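Local coordinates for inositol 2-dehydrogenase (Sinorhizobium meliloti, PDB 4HKT), which catalyses the NAD+-dependent oxidation of myo-inositol to scyllo-inosose, the first step of myo-inositol breakdown, at residues 71-76 against 96-101; 127-132 against 177-182. All blocks are in the same frame, centred on the assembly; numbering follows the deposited sequence.

Interaction 1 of 2, residues 71-76 against 96-101; sequences TPTDTH and IDLDAE. With EDO (1,2-ethanediol), chain C.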
ATOM      1  N   THR B  71     -24.856   9.732  29.100  1.00 25.91           N
ATOM      2  CA  THR B  71     -24.491  10.197  30.433  1.00 27.01           C
ATOM      3  C   THR B  71     -23.404   9.290  31.015  1.00 27.14           C
ATOM      4  O   THR B  71     -23.021   8.301  30.404  1.00 28.75           O
ATOM      5  CB  THR B  71     -25.732  10.193  31.347  1.00 27.63           C
ATOM      6  OG1 THR B  71     -26.413   8.950  31.182  1.00 26.99           O
ATOM      7  CG2 THR B  71     -26.675  11.345  31.002  1.00 28.03           C
ATOM      8  N   PRO B  72     -22.915   9.603  32.213  1.00 30.22           N
ATOM      9  CA  PRO B  72     -21.919   8.716  32.799  1.00 30.63           C
ATOM     10  C   PRO B  72     -22.408   7.278  32.958  1.00 29.89           C
ATOM     11  O   PRO B  72     -23.602   7.043  33.138  1.00 28.56           O
ATOM     12  CB  PRO B  72     -21.696   9.325  34.176  1.00 32.17           C
ATOM     13  CG  PRO B  72     -21.948  10.780  33.967  1.00 32.60           C
ATOM     14  CD  PRO B  72     -23.125  10.805  33.039  1.00 30.79           C
ATOM     15  N   THR B  73     -21.458   6.347  32.936  1.00 29.60           N
ATOM     16  CA  THR B  73     -21.723   4.910  33.000  1.00 28.45           C
ATOM     17  C   THR B  73     -22.593   4.465  34.172  1.00 27.84           C
ATOM     18  O   THR B  73     -23.453   3.623  33.989  1.00 27.38           O
ATOM     19  CB  THR B  73     -20.401   4.154  33.075  1.00 29.08           C
ATOM     20  OG1 THR B  73     -19.672   4.360  31.865  1.00 28.58           O
ATOM     21  CG2 THR B  73     -20.626   2.667  33.341  1.00 28.15           C
ATOM     22  N   ASP B  74     -22.372   5.033  35.367  1.00 26.60           N
ATOM     23  CA  ASP B  74     -23.194   4.698  36.538  1.00 28.21           C
ATOM     24  C   ASP B  74     -24.686   5.075  36.480  1.00 26.40           C
ATOM     25  O   ASP B  74     -25.426   4.653  37.340  1.00 26.80           O
ATOM     26  CB  ASP B  74     -22.546   5.205  37.846  1.00 31.93           C
ATOM     27  CG  ASP B  74     -22.510   6.728  37.957  1.00 33.88           C
ATOM     28  OD1 ASP B  74     -23.105   7.441  37.137  1.00 36.14           O
ATOM     29  OD2 ASP B  74     -21.893   7.222  38.917  1.00 40.82           O
ATOM     30  N   THR B  75     -25.117   5.803  35.447  1.00 23.66           N
ATOM     31  CA  THR B  75     -26.532   6.115  35.224  1.00 23.70           C
ATOM     32  C   THR B  75     -27.227   5.275  34.149  1.00 22.12           C
ATOM     33  O   THR B  75     -28.441   5.300  34.039  1.00 20.81           O
ATOM     34  CB  THR B  75     -26.688   7.576  34.803  1.00 25.76           C
ATOM     35  OG1 THR B  75     -25.984   7.800  33.568  1.00 26.30           O
ATOM     36  CG2 THR B  75     -26.126   8.520  35.909  1.00 28.27           C
ATOM     37  N   HIS B  76     -26.458   4.499  33.385  1.00 20.13           N
ATOM     38  CA  HIS B  76     -27.008   3.753  32.251  1.00 20.24           C
ATOM     39  C   HIS B  76     -28.142   2.816  32.574  1.00 18.60           C
ATOM     40  O   HIS B  76     -29.206   2.916  31.954  1.00 15.23           O
ATOM     41  CB  HIS B  76     -25.884   3.055  31.476  1.00 20.15           C
ATOM     42  CG  HIS B  76     -25.000   4.033  30.767  1.00 21.66           C
ATOM     43  ND1 HIS B  76     -24.005   3.659  29.884  1.00 23.72           N
ATOM     44  CD2 HIS B  76     -24.981   5.389  30.809  1.00 21.74           C
ATOM     45  CE1 HIS B  76     -23.405   4.743  29.423  1.00 23.64           C
ATOM     46  NE2 HIS B  76     -23.984   5.804  29.968  1.00 25.04           N
ATOM     47  N   ILE B  96     -24.060  -1.154  29.484  1.00 22.10           N
ATOM     48  CA  ILE B  96     -25.338  -1.122  30.172  1.00 19.91           C
ATOM     49  C   ILE B  96     -25.059  -0.887  31.643  1.00 20.10           C
ATOM     50  O   ILE B  96     -25.698  -0.055  32.304  1.00 20.55           O
ATOM     51  CB  ILE B  96     -26.105  -2.417  29.958  1.00 19.14           C
ATOM     52  CG1 ILE B  96     -26.578  -2.478  28.490  1.00 20.47           C
ATOM     53  CG2 ILE B  96     -27.331  -2.452  30.857  1.00 17.40           C
ATOM     54  CD1 ILE B  96     -27.037  -3.830  28.047  1.00 19.96           C
ATOM     55  N   ASP B  97     -24.093  -1.646  32.156  1.00 18.27           N
ATOM     56  CA  ASP B  97     -23.589  -1.471  33.521  1.00 19.12           C
ATOM     57  C   ASP B  97     -22.284  -2.223  33.607  1.00 19.03           C
ATOM     58  O   ASP B  97     -22.010  -3.086  32.783  1.00 17.75           O
ATOM     59  CB  ASP B  97     -24.568  -1.999  34.572  1.00 19.36           C
ATOM     60  CG  ASP B  97     -24.227  -1.516  35.981  1.00 21.40           C
ATOM     61  OD1 ASP B  97     -24.501  -0.346  36.270  1.00 23.36           O
ATOM     62  OD2 ASP B  97     -23.687  -2.319  36.785  1.00 21.01           O
ATOM     63  N   LEU B  98     -21.451  -1.903  34.584  1.00 19.65           N
ATOM     64  CA  LEU B  98     -20.244  -2.690  34.778  1.00 20.67           C
ATOM     65  C   LEU B  98     -20.485  -4.007  35.488  1.00 21.83           C
ATOM     66  O   LEU B  98     -19.589  -4.860  35.513  1.00 25.40           O
ATOM     67  CB  LEU B  98     -19.160  -1.863  35.486  1.00 20.70           C
ATOM     68  CG  LEU B  98     -18.749  -0.656  34.656  1.00 21.86           C
ATOM     69  CD1 LEU B  98     -17.824   0.268  35.437  1.00 24.67           C
ATOM     70  CD2 LEU B  98     -18.093  -1.057  33.353  1.00 23.22           C
ATOM     71  N   ASP B  99     -21.670  -4.209  36.052  1.00 21.62           N
ATOM     72  CA  ASP B  99     -21.967  -5.395  36.830  1.00 23.22           C
ATOM     73  C   ASP B  99     -22.964  -6.276  36.090  1.00 21.74           C
ATOM     74  O   ASP B  99     -24.071  -5.853  35.825  1.00 19.02           O
ATOM     75  CB  ASP B  99     -22.567  -4.991  38.195  1.00 25.13           C
ATOM     76  CG  ASP B  99     -22.909  -6.188  39.064  1.00 31.07           C
ATOM     77  OD1 ASP B  99     -22.226  -6.388  40.065  1.00 38.69           O
ATOM     78  OD2 ASP B  99     -23.849  -6.930  38.774  1.00 35.78           O
ATOM     79  N   ALA B 100     -22.603  -7.528  35.824  1.00 19.95           N
ATOM     80  CA  ALA B 100     -23.388  -8.337  34.891  1.00 20.12           C
ATOM     81  C   ALA B 100     -24.781  -8.682  35.453  1.00 20.64           C
ATOM     82  O   ALA B 100     -25.773  -8.779  34.709  1.00 16.38           O
ATOM     83  CB  ALA B 100     -22.628  -9.614  34.516  1.00 20.17           C
ATOM     84  N   GLU B 101     -24.851  -8.864  36.769  1.00 20.55           N
ATOM     85  CA  GLU B 101     -26.117  -9.099  37.418  1.00 23.67           C
ATOM     86  C   GLU B 101     -27.068  -7.892  37.237  1.00 19.58           C
ATOM     87  O   GLU B 101     -28.235  -8.071  36.887  1.00 20.80           O
ATOM     88  CB  GLU B 101     -25.925  -9.387  38.916  1.00 29.03           C
ATOM     89  CG  GLU B 101     -27.181  -9.953  39.563  1.00 36.26           C
ATOM     90  CD  GLU B 101     -27.391 -11.463  39.314  1.00 44.60           C
ATOM     91  OE1 GLU B 101     -27.257 -11.968  38.155  1.00 48.92           O
ATOM     92  OE2 GLU B 101     -27.701 -12.172  40.310  1.00 55.03           O
TER
HETATM   93  C1  EDO C 406     -17.020  -4.330  37.222  1.00 45.44           C
HETATM   94  O1  EDO C 406     -18.172  -4.667  37.975  1.00 46.32           O
HETATM   95  C2  EDO C 406     -16.518  -2.921  37.537  1.00 43.34           C
HETATM   96  O2  EDO C 406     -15.311  -3.009  38.287  1.00 46.35           O
HETATM   97  O   HOH W   1     -25.558   1.822  34.991  1.00 18.95           O
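In the Rossmann-type half of the chain, the turn that follows strand 66-69 and leads into helix 76-85 meets the loop that carries the chain from strand 89-93 to helix 100-112; T73 and H76 on one side touch L98 and I96 on the other. The apolar part is small: T73 CG2 lies 4.0 Å from L98 CG, the two side chains crossing at about a right angle. T73 turns OG1 beside its backbone N (chi1 -65°), which leaves CG2, opposite that N, as the branch facing the leucine. L98 O accepts from O1 of a bound 1,2-ethanediol, probably from the crystallisation liquor, at 2.8 Å. H76 CB comes to 3.2 Å from I96 O, while the imidazole leads away from the loop. Its NE2 donates to T71 O at 2.7 Å, from above the carbonyl plane, and ND1 is bonded to P95 O, which ties turn to loop. With T73 CA 3.8 Å above the centre of one ring face and both ring nitrogens bonded, the ring's rotation is fixed. Between the two pieces sits a water hydrogen-bonded to T73 O at 2.9 Å and D97 OD1 at 2.7 Å. D97 OD2 accepts from D99 N at 2.9 Å in an Asx turn. One carboxylate thus shapes its own loop and reaches the other through water, and polar links do much of the joining.

Interaction 2 of 2, residues 127-132 against 177-182; sequences PHFMAV and FDMARF
Helices 127-137 and 168-184 face each other without close backbone approach, their nearest CA atoms, those of F129 and M179, standing 9.1 Å apart, and side chains bridge the gap. F129 and the selenomethionine M179 make the main contact, crossing at about a right angle. The methyl does the touching: M179 CE is 3.6 Å from F129 CD2 and 4.1 Å from F129 CG, so it meets the CD2 side of the ring obliquely. M179 sets out with CG anti to its backbone N (chi1 -178°), then bends at chi2 and chi3, 60° and 65°, and this folded chain brings CE up to the phenyl. The selenium lies further back, 5.2 Å from the F129 ring centroid and oblique to it, a Met-aromatic contact made at a slant. Alongside, F182 brings the edge of its ring toward the backbone of F129, with F182 CE2 4.3 Å from F129 O and that oxygen near the ring plane. F129 and M179 are both buried, and I240 of strand 237-244 touches each of them; Q238 and A251 also touch the F129 side chain. On helix 127-137, H128, P127, A131 and V132 meet a second subunit, where H128 ND1 is hydrogen-bonded to S258 N of that neighbouring subunit. Two helices laid against a largely antiparallel sheet, joined by apolar side chains, belong to the alpha/beta C-terminal domain of the Gfo/Idh/MocA family.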
ATOM      1  N   PRO B 127     -18.203   1.407   7.766  1.00 23.16           N
ATOM      2  CA  PRO B 127     -18.330   0.816   6.418  1.00 23.69           C
ATOM      3  C   PRO B 127     -17.248  -0.215   6.100  1.00 21.42           C
ATOM      4  O   PRO B 127     -17.533  -1.205   5.441  1.00 20.80           O
ATOM      5  CB  PRO B 127     -18.217   2.015   5.471  1.00 25.05           C
ATOM      6  CG  PRO B 127     -18.409   3.218   6.308  1.00 26.89           C
ATOM      7  CD  PRO B 127     -17.974   2.856   7.711  1.00 24.85           C
ATOM      8  N   HIS B 128     -16.043  -0.020   6.626  1.00 20.19           N
ATOM      9  CA  HIS B 128     -14.935  -0.950   6.374  1.00 20.87           C
ATOM     10  C   HIS B 128     -15.101  -2.250   7.118  1.00 20.37           C
ATOM     11  O   HIS B 128     -14.989  -3.341   6.540  1.00 20.78           O
ATOM     12  CB  HIS B 128     -13.602  -0.260   6.709  1.00 22.13           C
ATOM     13  CG  HIS B 128     -13.595   1.166   6.284  1.00 24.17           C
ATOM     14  ND1 HIS B 128     -13.441   1.531   4.967  1.00 24.71           N
ATOM     15  CD2 HIS B 128     -13.853   2.306   6.963  1.00 26.05           C
ATOM     16  CE1 HIS B 128     -13.532   2.844   4.862  1.00 26.53           C
ATOM     17  NE2 HIS B 128     -13.818   3.335   6.055  1.00 25.51           N
ATOM     18  N   PHE B 129     -15.423  -2.162   8.408  1.00 20.48           N
ATOM     19  CA  PHE B 129     -15.669  -3.377   9.157  1.00 19.99           C
ATOM     20  C   PHE B 129     -16.902  -4.142   8.682  1.00 20.64           C
ATOM     21  O   PHE B 129     -16.902  -5.383   8.679  1.00 20.57           O
ATOM     22  CB  PHE B 129     -15.745  -3.098  10.648  1.00 19.76           C
ATOM     23  CG  PHE B 129     -14.511  -2.468  11.236  1.00 19.37           C
ATOM     24  CD1 PHE B 129     -13.250  -2.650  10.680  1.00 18.59           C
ATOM     25  CD2 PHE B 129     -14.616  -1.697  12.375  1.00 19.53           C
ATOM     26  CE1 PHE B 129     -12.143  -2.055  11.234  1.00 17.77           C
ATOM     27  CE2 PHE B 129     -13.500  -1.136  12.966  1.00 19.40           C
ATOM     28  CZ  PHE B 129     -12.256  -1.329  12.399  1.00 19.76           C
HETATM   29  N   MSE B 130     -17.934  -3.419   8.241  1.00 21.64           N
HETATM   30  CA  MSE B 130     -19.169  -4.068   7.727  1.00 22.89           C
HETATM   31  C   MSE B 130     -18.863  -4.853   6.488  1.00 19.71           C
HETATM   32  O   MSE B 130     -19.368  -5.971   6.299  1.00 21.33           O
HETATM   33  CB  MSE B 130     -20.273  -3.050   7.395  1.00 23.32           C
HETATM   34  CG  MSE B 130     -21.068  -2.640   8.605  1.00 28.43           C
HETATM   35 SE   MSE B 130     -22.470  -1.315   8.113  1.00 33.11          SE
HETATM   36  CE  MSE B 130     -23.599  -2.480   6.984  1.00 33.80           C
ATOM     37  N   ALA B 131     -18.033  -4.284   5.630  1.00 19.94           N
ATOM     38  CA  ALA B 131     -17.630  -4.943   4.393  1.00 19.51           C
ATOM     39  C   ALA B 131     -16.760  -6.188   4.665  1.00 19.81           C
ATOM     40  O   ALA B 131     -16.802  -7.167   3.914  1.00 19.41           O
ATOM     41  CB  ALA B 131     -16.906  -3.957   3.476  1.00 20.96           C
ATOM     42  N   VAL B 132     -16.002  -6.183   5.766  1.00 19.06           N
ATOM     43  CA  VAL B 132     -15.285  -7.398   6.158  1.00 17.75           C
ATOM     44  C   VAL B 132     -16.304  -8.469   6.471  1.00 18.76           C
ATOM     45  O   VAL B 132     -16.240  -9.578   5.944  1.00 20.79           O
ATOM     46  CB  VAL B 132     -14.335  -7.146   7.342  1.00 16.56           C
ATOM     47  CG1 VAL B 132     -13.812  -8.475   7.881  1.00 17.18           C
ATOM     48  CG2 VAL B 132     -13.191  -6.226   6.972  1.00 15.47           C
ATOM     49  N   PHE B 177     -14.057  -7.387  22.220  1.00 16.13           N
ATOM     50  CA  PHE B 177     -14.864  -8.572  22.490  1.00 14.72           C
ATOM     51  C   PHE B 177     -16.125  -8.627  21.618  1.00 15.28           C
ATOM     52  O   PHE B 177     -16.448  -9.670  21.061  1.00 13.44           O
ATOM     53  CB  PHE B 177     -15.249  -8.688  23.947  1.00 15.55           C
ATOM     54  CG  PHE B 177     -14.078  -8.792  24.895  1.00 15.42           C
ATOM     55  CD1 PHE B 177     -13.076  -9.710  24.697  1.00 16.54           C
ATOM     56  CD2 PHE B 177     -14.015  -7.997  26.011  1.00 14.84           C
ATOM     57  CE1 PHE B 177     -11.994  -9.812  25.589  1.00 16.60           C
ATOM     58  CE2 PHE B 177     -12.972  -8.087  26.902  1.00 15.57           C
ATOM     59  CZ  PHE B 177     -11.952  -9.004  26.711  1.00 16.16           C
ATOM     60  N   ASP B 178     -16.865  -7.521  21.555  1.00 15.39           N
ATOM     61  CA  ASP B 178     -17.985  -7.441  20.619  1.00 16.31           C
ATOM     62  C   ASP B 178     -17.588  -7.702  19.148  1.00 15.62           C
ATOM     63  O   ASP B 178     -18.245  -8.483  18.456  1.00 18.07           O
ATOM     64  CB  ASP B 178     -18.731  -6.123  20.718  1.00 15.71           C
ATOM     65  CG  ASP B 178     -19.913  -6.105  19.797  1.00 16.76           C
ATOM     66  OD1 ASP B 178     -20.868  -6.848  20.057  1.00 17.13           O
ATOM     67  OD2 ASP B 178     -19.876  -5.394  18.767  1.00 20.44           O
HETATM   68  N   MSE B 179     -16.537  -7.057  18.688  1.00 15.04           N
HETATM   69  CA  MSE B 179     -16.003  -7.291  17.337  1.00 15.87           C
HETATM   70  C   MSE B 179     -15.663  -8.747  17.100  1.00 15.58           C
HETATM   71  O   MSE B 179     -15.990  -9.319  16.063  1.00 16.38           O
HETATM   72  CB  MSE B 179     -14.822  -6.358  17.113  1.00 17.45           C
HETATM   73  CG  MSE B 179     -14.172  -6.446  15.734  1.00 20.36           C
HETATM   74 SE   MSE B 179     -15.443  -6.011  14.286  1.00 24.37          SE
HETATM   75  CE  MSE B 179     -15.737  -4.141  14.788  1.00 26.14           C
ATOM     76  N   ALA B 180     -15.045  -9.399  18.075  1.00 14.67           N
ATOM     77  CA  ALA B 180     -14.753 -10.802  17.954  1.00 13.97           C
ATOM     78  C   ALA B 180     -15.982 -11.647  17.773  1.00 15.01           C
ATOM     79  O   ALA B 180     -16.022 -12.516  16.897  1.00 16.00           O
ATOM     80  CB  ALA B 180     -13.912 -11.293  19.150  1.00 13.86           C
ATOM     81  N   ARG B 181     -17.029 -11.378  18.549  1.00 16.14           N
ATOM     82  CA  ARG B 181     -18.289 -12.102  18.375  1.00 16.55           C
ATOM     83  C   ARG B 181     -18.908 -11.821  16.986  1.00 17.60           C
ATOM     84  O   ARG B 181     -19.443 -12.740  16.329  1.00 19.00           O
ATOM     85  CB  ARG B 181     -19.291 -11.723  19.487  1.00 16.98           C
ATOM     86  CG  ARG B 181     -18.944 -12.311  20.858  1.00 16.86           C
ATOM     87  CD  ARG B 181     -19.953 -11.907  21.921  1.00 16.82           C
ATOM     88  NE  ARG B 181     -21.216 -12.536  21.669  1.00 18.02           N
ATOM     89  CZ  ARG B 181     -22.313 -11.961  21.171  1.00 18.17           C
ATOM     90  NH1 ARG B 181     -22.398 -10.664  20.875  1.00 17.57           N
ATOM     91  NH2 ARG B 181     -23.363 -12.727  20.966  1.00 19.84           N
ATOM     92  N   PHE B 182     -18.817 -10.573  16.552  1.00 17.25           N
ATOM     93  CA  PHE B 182     -19.316 -10.142  15.234  1.00 18.78           C
ATOM     94  C   PHE B 182     -18.605 -10.881  14.068  1.00 19.69           C
ATOM     95  O   PHE B 182     -19.244 -11.206  13.060  1.00 20.69           O
ATOM     96  CB  PHE B 182     -19.106  -8.648  15.131  1.00 19.09           C
ATOM     97  CG  PHE B 182     -19.681  -7.981  13.907  1.00 22.39           C
ATOM     98  CD1 PHE B 182     -21.031  -7.992  13.656  1.00 24.76           C
ATOM     99  CD2 PHE B 182     -18.851  -7.238  13.064  1.00 23.58           C
ATOM    100  CE1 PHE B 182     -21.555  -7.348  12.535  1.00 26.03           C
ATOM    101  CE2 PHE B 182     -19.371  -6.571  11.949  1.00 25.98           C
ATOM    102  CZ  PHE B 182     -20.722  -6.626  11.702  1.00 26.94           C
TER

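How the interactions relate
Interaction 1 lies within the NAD-binding Rossmann fold and interaction 2 within the C-terminal domain, on opposite sides of the chain's centre; their centres are 24 Å apart and their nearest atoms about 11 Å, without touching. No secondary-structure element is common to both. Interaction 1 joins loops at the ends of parallel strands, is only partly buried, and relies on water and carbonyl oxygens beside one apolar touch. Interaction 2 is a buried meeting of two helices, made by aromatic rings and a selenomethionine with no hydrogen bond across it. Residues 127-132 also touch a second subunit, whereas no other protein chain touches 71-76 or 96-101.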